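Local coordinates for protein TRNA threonylcarbamoyladenosine dehydratase (Escherichia coli, PDB 4D7A) that catalyses the ATP-dependent dehydration of threonylcarbamoyladenosine at position 37 of tRNAs to its cyclic form, and can accept sulfur from the desulfurase CsdA in vitro, at residues B[41-46]-B[72-77]; B[63-68]-B[83-88]. All coordinates share one frame; numbering follows the deposited sequence. Where two conformers were deposited one is given.

Interaction 1 (B[41-46]-B[72-77]); sequences VGSWAA and RQIHAL. With AMP (adenosine monophosphate), chain K.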
loop_
_atom_site.group_PDB
_atom_site.type_symbol
_atom_site.label_atom_id
_atom_site.label_comp_id
_atom_site.label_asym_id
_atom_site.label_seq_id
_atom_site.Cartn_x
_atom_site.Cartn_y
_atom_site.Cartn_z
ATOM N N VAL B 41 -6.028 4.213 -7.019
ATOM C CA VAL B 41 -4.743 4.823 -6.660
ATOM C C VAL B 41 -4.926 5.937 -5.631
ATOM O O VAL B 41 -4.240 5.976 -4.600
ATOM C CB VAL B 41 -4.020 5.381 -7.916
ATOM C CG1 VAL B 41 -2.798 6.224 -7.529
ATOM C CG2 VAL B 41 -3.619 4.215 -8.847
ATOM N N GLY B 42 -5.871 6.831 -5.901
ATOM C CA GLY B 42 -6.005 8.036 -5.094
ATOM C C GLY B 42 -6.448 7.821 -3.651
ATOM O O GLY B 42 -6.065 8.596 -2.766
ATOM N N SER B 43 -7.258 6.794 -3.398
ATOM C CA SER B 43 -7.742 6.575 -2.034
ATOM C C SER B 43 -6.560 6.231 -1.124
ATOM O O SER B 43 -6.487 6.713 -0.000
ATOM C CB SER B 43 -8.820 5.480 -1.995
ATOM O OG SER B 43 -8.304 4.210 -2.375
ATOM N N TRP B 44 -5.623 5.421 -1.625
ATOM C CA TRP B 44 -4.431 5.089 -0.851
ATOM C C TRP B 44 -3.479 6.277 -0.728
ATOM O O TRP B 44 -2.838 6.451 0.311
ATOM C CB TRP B 44 -3.704 3.891 -1.483
ATOM C CG TRP B 44 -4.647 2.754 -1.672
ATOM C CD1 TRP B 44 -5.366 2.469 -2.812
ATOM C CD2 TRP B 44 -5.046 1.777 -0.695
ATOM N NE1 TRP B 44 -6.159 1.372 -2.603
ATOM C CE2 TRP B 44 -5.981 0.921 -1.321
ATOM C CE3 TRP B 44 -4.670 1.512 0.630
ATOM C CZ2 TRP B 44 -6.566 -0.162 -0.660
ATOM C CZ3 TRP B 44 -5.260 0.445 1.290
ATOM C CH2 TRP B 44 -6.197 -0.382 0.644
ATOM N N ALA B 45 -3.380 7.097 -1.774
ATOM C CA ALA B 45 -2.551 8.298 -1.655
ATOM C C ALA B 45 -3.080 9.174 -0.519
ATOM O O ALA B 45 -2.301 9.682 0.296
ATOM C CB ALA B 45 -2.525 9.068 -2.950
ATOM N N ALA B 46 -4.404 9.329 -0.460
ATOM C CA ALA B 46 -5.014 10.166 0.582
ATOM C C ALA B 46 -4.731 9.609 1.968
ATOM O O ALA B 46 -4.391 10.363 2.880
ATOM C CB ALA B 46 -6.528 10.291 0.358
ATOM N N ARG B 72 -9.804 -2.952 -4.690
ATOM C CA ARG B 72 -8.684 -2.017 -4.838
ATOM C C ARG B 72 -8.803 -0.629 -4.183
ATOM O O ARG B 72 -7.925 0.202 -4.393
ATOM C CB ARG B 72 -8.406 -1.799 -6.324
ATOM C CG ARG B 72 -9.539 -1.025 -7.032
ATOM C CD ARG B 72 -9.514 -1.247 -8.535
ATOM N NE ARG B 72 -10.467 -0.381 -9.225
ATOM C CZ ARG B 72 -11.769 -0.633 -9.343
ATOM N NH1 ARG B 72 -12.310 -1.717 -8.794
ATOM N NH2 ARG B 72 -12.545 0.222 -10.001
ATOM N N GLN B 73 -9.847 -0.372 -3.392
ATOM C CA GLN B 73 -10.042 0.981 -2.836
ATOM C C GLN B 73 -10.285 0.929 -1.331
ATOM O O GLN B 73 -11.089 0.128 -0.853
ATOM C CB GLN B 73 -11.209 1.688 -3.558
ATOM C CG GLN B 73 -11.025 1.613 -5.069
ATOM C CD GLN B 73 -12.008 2.434 -5.891
ATOM O OE1 GLN B 73 -12.676 3.336 -5.399
ATOM N NE2 GLN B 73 -12.102 2.101 -7.162
ATOM N N ILE B 74 -9.577 1.771 -0.579
ATOM C CA ILE B 74 -9.521 1.611 0.874
ATOM C C ILE B 74 -10.851 1.962 1.534
ATOM O O ILE B 74 -11.150 1.509 2.637
ATOM C CB ILE B 74 -8.363 2.460 1.481
ATOM C CG1 ILE B 74 -8.117 2.084 2.946
ATOM C CG2 ILE B 74 -8.666 3.941 1.381
ATOM C CD1 ILE B 74 -6.916 2.793 3.547
ATOM N N HIS B 75 -11.667 2.749 0.842
ATOM C CA HIS B 75 -12.958 3.183 1.384
ATOM C C HIS B 75 -14.077 2.201 1.064
ATOM O O HIS B 75 -15.229 2.424 1.444
ATOM C CB HIS B 75 -13.326 4.557 0.825
ATOM C CG HIS B 75 -13.267 4.616 -0.668
ATOM N ND1 HIS B 75 -14.042 3.804 -1.471
ATOM C CD2 HIS B 75 -12.506 5.360 -1.504
ATOM C CE1 HIS B 75 -13.771 4.058 -2.738
ATOM N NE2 HIS B 75 -12.835 4.990 -2.785
ATOM N N ALA B 76 -13.747 1.140 0.330
ATOM C CA ALA B 76 -14.766 0.213 -0.159
ATOM C C ALA B 76 -15.068 -0.844 0.899
ATOM O O ALA B 76 -14.394 -1.880 0.992
ATOM C CB ALA B 76 -14.323 -0.426 -1.477
ATOM N N LEU B 77 -16.091 -0.552 1.696
ATOM C CA LEU B 77 -16.560 -1.414 2.783
ATOM C C LEU B 77 -18.058 -1.584 2.610
ATOM O O LEU B 77 -18.696 -0.719 2.019
ATOM C CB LEU B 77 -16.258 -0.801 4.158
ATOM C CG LEU B 77 -14.804 -0.496 4.510
ATOM C CD1 LEU B 77 -14.747 0.231 5.853
ATOM C CD2 LEU B 77 -13.983 -1.775 4.560
HETATM P P AMP K . -10.194 3.463 -10.540
HETATM O O1P AMP K . -9.458 2.620 -9.536
HETATM O O2P AMP K . -11.584 2.931 -10.821
HETATM O O3P AMP K . -9.431 3.728 -11.828
HETATM O "O5'" AMP K . -10.399 4.897 -9.846
HETATM C "C5'" AMP K . -10.506 6.112 -10.609
HETATM C "C4'" AMP K . -11.086 7.264 -9.807
HETATM O "O4'" AMP K . -10.793 8.552 -10.449
HETATM C "C3'" AMP K . -12.614 7.220 -9.613
HETATM O "O3'" AMP K . -12.944 7.438 -8.240
HETATM C "C2'" AMP K . -13.113 8.405 -10.451
HETATM O "O2'" AMP K . -14.320 8.996 -10.016
HETATM C "C1'" AMP K . -11.943 9.370 -10.349
HETATM N N9 AMP K . -11.966 10.412 -11.387
HETATM C C8 AMP K . -12.124 10.170 -12.706
HETATM N N7 AMP K . -12.167 11.318 -13.432
HETATM C C5 AMP K . -12.065 12.340 -12.564
HETATM C C6 AMP K . -12.038 13.819 -12.672
HETATM N N6 AMP K . -12.144 14.434 -13.863
HETATM N N1 AMP K . -11.907 14.550 -11.551
HETATM C C2 AMP K . -11.824 13.945 -10.341
HETATM N N3 AMP K . -11.837 12.611 -10.160
HETATM C C4 AMP K . -11.954 11.751 -11.213
#
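W44 and R72 make the shortest bond here: the indole NE1 of W44 donates to the backbone O of R72 at 2.8 Å, in an almost straight bond (176° at the hydrogen). The oxygen lies in the plane of the indole, at its edge, whereas the NE1 donor stands 44° out of the carbonyl plane and so approaches from above it. A second, longer bond runs from I74 N to S43 OG at 3.3 Å. With chi1 at 65°, that hydroxyl is tucked between its own backbone N and carbonyl carbon, and it also bonds G39 O, four residues back in the chain, so one hydroxyl joins the glycine-rich turn, the helix start and the 72-77 loop.

The R72 side chain runs on to the nucleotide. From CG to NE its chain is extended, and two N-H groups grip the phosphate of AMP: R72 NE to O1P at 3.2 Å and R72 NH2 to O2P at 3.0 Å. Over one face of the guanidinium sits Q73 NE2, 3.3 Å above the plane and displaced toward its rim; the other end of that amide, OE1, is bonded to K85.

Packing takes over at I74. Its CB stands over one face of the six-membered ring of W44, 3.6 Å from the centroid, a CH-pi contact, while I74 CD1 lies 3.7 Å from W44 CZ3. The CG2 branch reaches instead to S43 CB, which also touches the H75 imidazole. H75 NE2 is bonded to I38 O.

This buried contact sets the first turn of helix 42-51, which follows strand 32-36 in the Rossmann-type manner, against the loop leading to helix 85-96. M89 and R92 of that helix touch I74, helix 242-266 packs on W44 through T242 and A246, and I74 of the second subunit meets its counterpart.

Interaction 2 (B[63-68]-B[83-88]); sequences DDVCVT and LAKAEV. With AMP (adenosine monophosphate), chain K.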
loop_
_atom_site.group_PDB
_atom_site.type_symbol
_atom_site.label_atom_id
_atom_site.label_comp_id
_atom_site.label_asym_id
_atom_site.label_seq_id
_atom_site.Cartn_x
_atom_site.Cartn_y
_atom_site.Cartn_z
ATOM N N ASP B 63 -17.583 10.625 -7.677
ATOM C CA ASP B 63 -18.111 9.259 -7.725
ATOM C C ASP B 63 -18.541 8.729 -6.364
ATOM O O ASP B 63 -18.121 9.230 -5.322
ATOM C CB ASP B 63 -17.088 8.292 -8.336
ATOM C CG ASP B 63 -17.132 8.275 -9.848
ATOM O OD1 ASP B 63 -17.918 9.051 -10.431
ATOM O OD2 ASP B 63 -16.382 7.483 -10.455
ATOM N N ASP B 64 -19.390 7.706 -6.400
ATOM C CA ASP B 64 -19.870 7.038 -5.198
ATOM C C ASP B 64 -19.142 5.711 -4.986
ATOM O O ASP B 64 -18.639 5.117 -5.944
ATOM C CB ASP B 64 -21.377 6.790 -5.306
ATOM C CG ASP B 64 -22.174 8.080 -5.373
ATOM O OD1 ASP B 64 -21.723 9.093 -4.799
ATOM O OD2 ASP B 64 -23.246 8.087 -6.012
ATOM N N VAL B 65 -19.101 5.236 -3.745
ATOM C CA VAL B 65 -18.522 3.921 -3.459
ATOM C C VAL B 65 -19.395 2.817 -4.062
ATOM O O VAL B 65 -20.602 2.791 -3.839
ATOM C CB VAL B 65 -18.366 3.681 -1.942
ATOM C CG1 VAL B 65 -17.769 2.297 -1.677
ATOM C CG2 VAL B 65 -17.489 4.769 -1.312
ATOM N N CYS B 66 -18.776 1.926 -4.833
ATOM C CA CYS B 66 -19.474 0.800 -5.451
ATOM C C CYS B 66 -18.927 -0.522 -4.918
ATOM O O CYS B 66 -17.766 -0.601 -4.523
ATOM C CB CYS B 66 -19.338 0.852 -6.972
ATOM S SG CYS B 66 -20.170 -0.498 -7.834
ATOM N N VAL B 67 -19.750 -1.565 -4.916
ATOM C CA VAL B 67 -19.301 -2.867 -4.414
ATOM C C VAL B 67 -18.113 -3.403 -5.221
ATOM O O VAL B 67 -17.209 -4.037 -4.669
ATOM C CB VAL B 67 -20.457 -3.895 -4.418
ATOM C CG1 VAL B 67 -20.993 -4.099 -5.823
ATOM C CG2 VAL B 67 -20.000 -5.205 -3.811
ATOM N N THR B 68 -18.073 -3.074 -6.514
ATOM C CA THR B 68 -16.987 -3.517 -7.376
ATOM C C THR B 68 -15.650 -2.802 -7.086
ATOM O O THR B 68 -14.623 -3.214 -7.622
ATOM C CB THR B 68 -17.350 -3.328 -8.870
ATOM O OG1 THR B 68 -17.635 -1.949 -9.122
ATOM C CG2 THR B 68 -18.579 -4.152 -9.224
ATOM N N LEU B 83 -22.333 5.713 -0.766
ATOM C CA LEU B 83 -21.937 7.026 -0.264
ATOM C C LEU B 83 -20.906 7.659 -1.192
ATOM O O LEU B 83 -20.262 6.962 -1.972
ATOM C CB LEU B 83 -21.381 6.910 1.154
ATOM C CG LEU B 83 -22.335 6.287 2.181
ATOM C CD1 LEU B 83 -21.671 6.174 3.540
ATOM C CD2 LEU B 83 -23.629 7.093 2.268
ATOM N N ALA B 84 -20.771 8.980 -1.129
ATOM C CA ALA B 84 -19.783 9.677 -1.942
ATOM C C ALA B 84 -18.372 9.303 -1.488
ATOM O O ALA B 84 -18.056 9.377 -0.299
ATOM C CB ALA B 84 -19.997 11.191 -1.870
ATOM N N LYS B 85 -17.535 8.881 -2.433
ATOM C CA LYS B 85 -16.173 8.455 -2.123
ATOM C C LYS B 85 -15.359 9.491 -1.361
ATOM O O LYS B 85 -14.695 9.169 -0.370
ATOM C CB LYS B 85 -15.401 8.115 -3.395
ATOM C CG LYS B 85 -15.806 6.871 -4.095
ATOM C CD LYS B 85 -14.897 6.680 -5.300
ATOM C CE LYS B 85 -15.241 5.409 -6.053
ATOM N NZ LYS B 85 -14.275 5.173 -7.149
ATOM N N ALA B 86 -15.387 10.727 -1.851
ATOM C CA ALA B 86 -14.562 11.780 -1.265
ATOM C C ALA B 86 -14.984 12.088 0.168
ATOM O O ALA B 86 -14.135 12.302 1.041
ATOM C CB ALA B 86 -14.609 13.027 -2.124
ATOM N N GLU B 87 -16.290 12.078 0.422
ATOM C CA GLU B 87 -16.803 12.351 1.759
ATOM C C GLU B 87 -16.469 11.196 2.715
ATOM O O GLU B 87 -16.117 11.417 3.882
ATOM C CB GLU B 87 -18.312 12.582 1.726
ATOM C CG GLU B 87 -18.846 13.046 3.061
ATOM C CD GLU B 87 -18.171 14.330 3.515
ATOM O OE1 GLU B 87 -17.859 15.173 2.645
ATOM O OE2 GLU B 87 -17.917 14.484 4.730
ATOM N N VAL B 88 -16.605 9.961 2.232
ATOM C CA VAL B 88 -16.207 8.788 3.020
ATOM C C VAL B 88 -14.728 8.861 3.395
ATOM O O VAL B 88 -14.338 8.614 4.547
ATOM C CB VAL B 88 -16.465 7.473 2.254
ATOM C CG1 VAL B 88 -15.863 6.299 3.011
ATOM C CG2 VAL B 88 -17.958 7.257 2.062
HETATM P P AMP K . -10.194 3.463 -10.540
HETATM O O1P AMP K . -9.458 2.620 -9.536
HETATM O O2P AMP K . -11.584 2.931 -10.821
HETATM O O3P AMP K . -9.431 3.728 -11.828
HETATM O "O5'" AMP K . -10.399 4.897 -9.846
HETATM C "C5'" AMP K . -10.506 6.112 -10.609
HETATM C "C4'" AMP K . -11.086 7.264 -9.807
HETATM O "O4'" AMP K . -10.793 8.552 -10.449
HETATM C "C3'" AMP K . -12.614 7.220 -9.613
HETATM O "O3'" AMP K . -12.944 7.438 -8.240
HETATM C "C2'" AMP K . -13.113 8.405 -10.451
HETATM O "O2'" AMP K . -14.320 8.996 -10.016
HETATM C "C1'" AMP K . -11.943 9.370 -10.349
HETATM N N9 AMP K . -11.966 10.412 -11.387
HETATM C C8 AMP K . -12.124 10.170 -12.706
HETATM N N7 AMP K . -12.167 11.318 -13.432
HETATM C C5 AMP K . -12.065 12.340 -12.564
HETATM C C6 AMP K . -12.038 13.819 -12.672
HETATM N N6 AMP K . -12.144 14.434 -13.863
HETATM N N1 AMP K . -11.907 14.550 -11.551
HETATM C C2 AMP K . -11.824 13.945 -10.341
HETATM N N3 AMP K . -11.837 12.611 -10.160
HETATM C C4 AMP K . -11.954 11.751 -11.213
HETATM O O HOH W 1 -16.904 11.513 -4.267
#
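D63 and K85 meet the hydroxyl edge of the AMP ribose, and the flat carboxylate of D63 does so through one oxygen: D63 OD2 is 2.6 Å from AMP O2', probably a hydrogen bond, although that hydroxyl proton has a second acceptor in reach. The carboxylate of D64 lies in another direction, its OD1 against A84 CA, 3.5 Å away. A third flat group, the carbonyl of D63, receives K85 N at its O, 3.0 Å away. The same oxygen accepts from water 1, which in turn accepts from A86 N. One carbonyl of the loop thus serves two amides of the first helical turn, K85 directly and A86 through water; A84 is the N-cap, and its own O takes V88 N.

One residue beyond D64, V65 N donates to L83 O at 2.7 Å. Together the two backbone bonds make a single beta bridge centred on D64 and A84.

With CG beside the backbone N (chi1 -71°), the fully extended chain of K85 runs along the D63-D64 backbone to the ribose. Its CG rests against D64 C, K85 CE passes 3.4 Å from D64 O, and V65 CG2 leans on K85 CG and also touches V88 CG2. That straight course delivers K85 NZ to AMP O3' at 2.8 Å.

The two charged groups stay 4.6 Å apart, D63 OD2 to K85 NZ, too far for a salt bridge; each sits at its own hydroxyl, and NZ also bonds Q73 OE1. An acidic group at O2' and a basic one at O3' would together suit recognition of a ribose bearing both hydroxyls.

In the fold
From the N terminus the four segments come in the order 41-46, 63-68, 72-77, 83-88, so the two contacts cross along the chain. Interaction 1 closes a loop of 25 residues that takes in the rest of helix 42-51 and strand 56-60. Interaction 2 closes a shorter one, 14 residues without helix or strand, which carries 72-77 within it. The two centres are 10 Å apart and H75 bridges them, with H75 ND1 3.6 Å from V65 CG2 and CB against V88 CG1. Between them they bind helix 42-51, helix 85-96 and the long loop after strand 56-60 round AMP, interaction 1 at the phosphate and interaction 2 at the ribose.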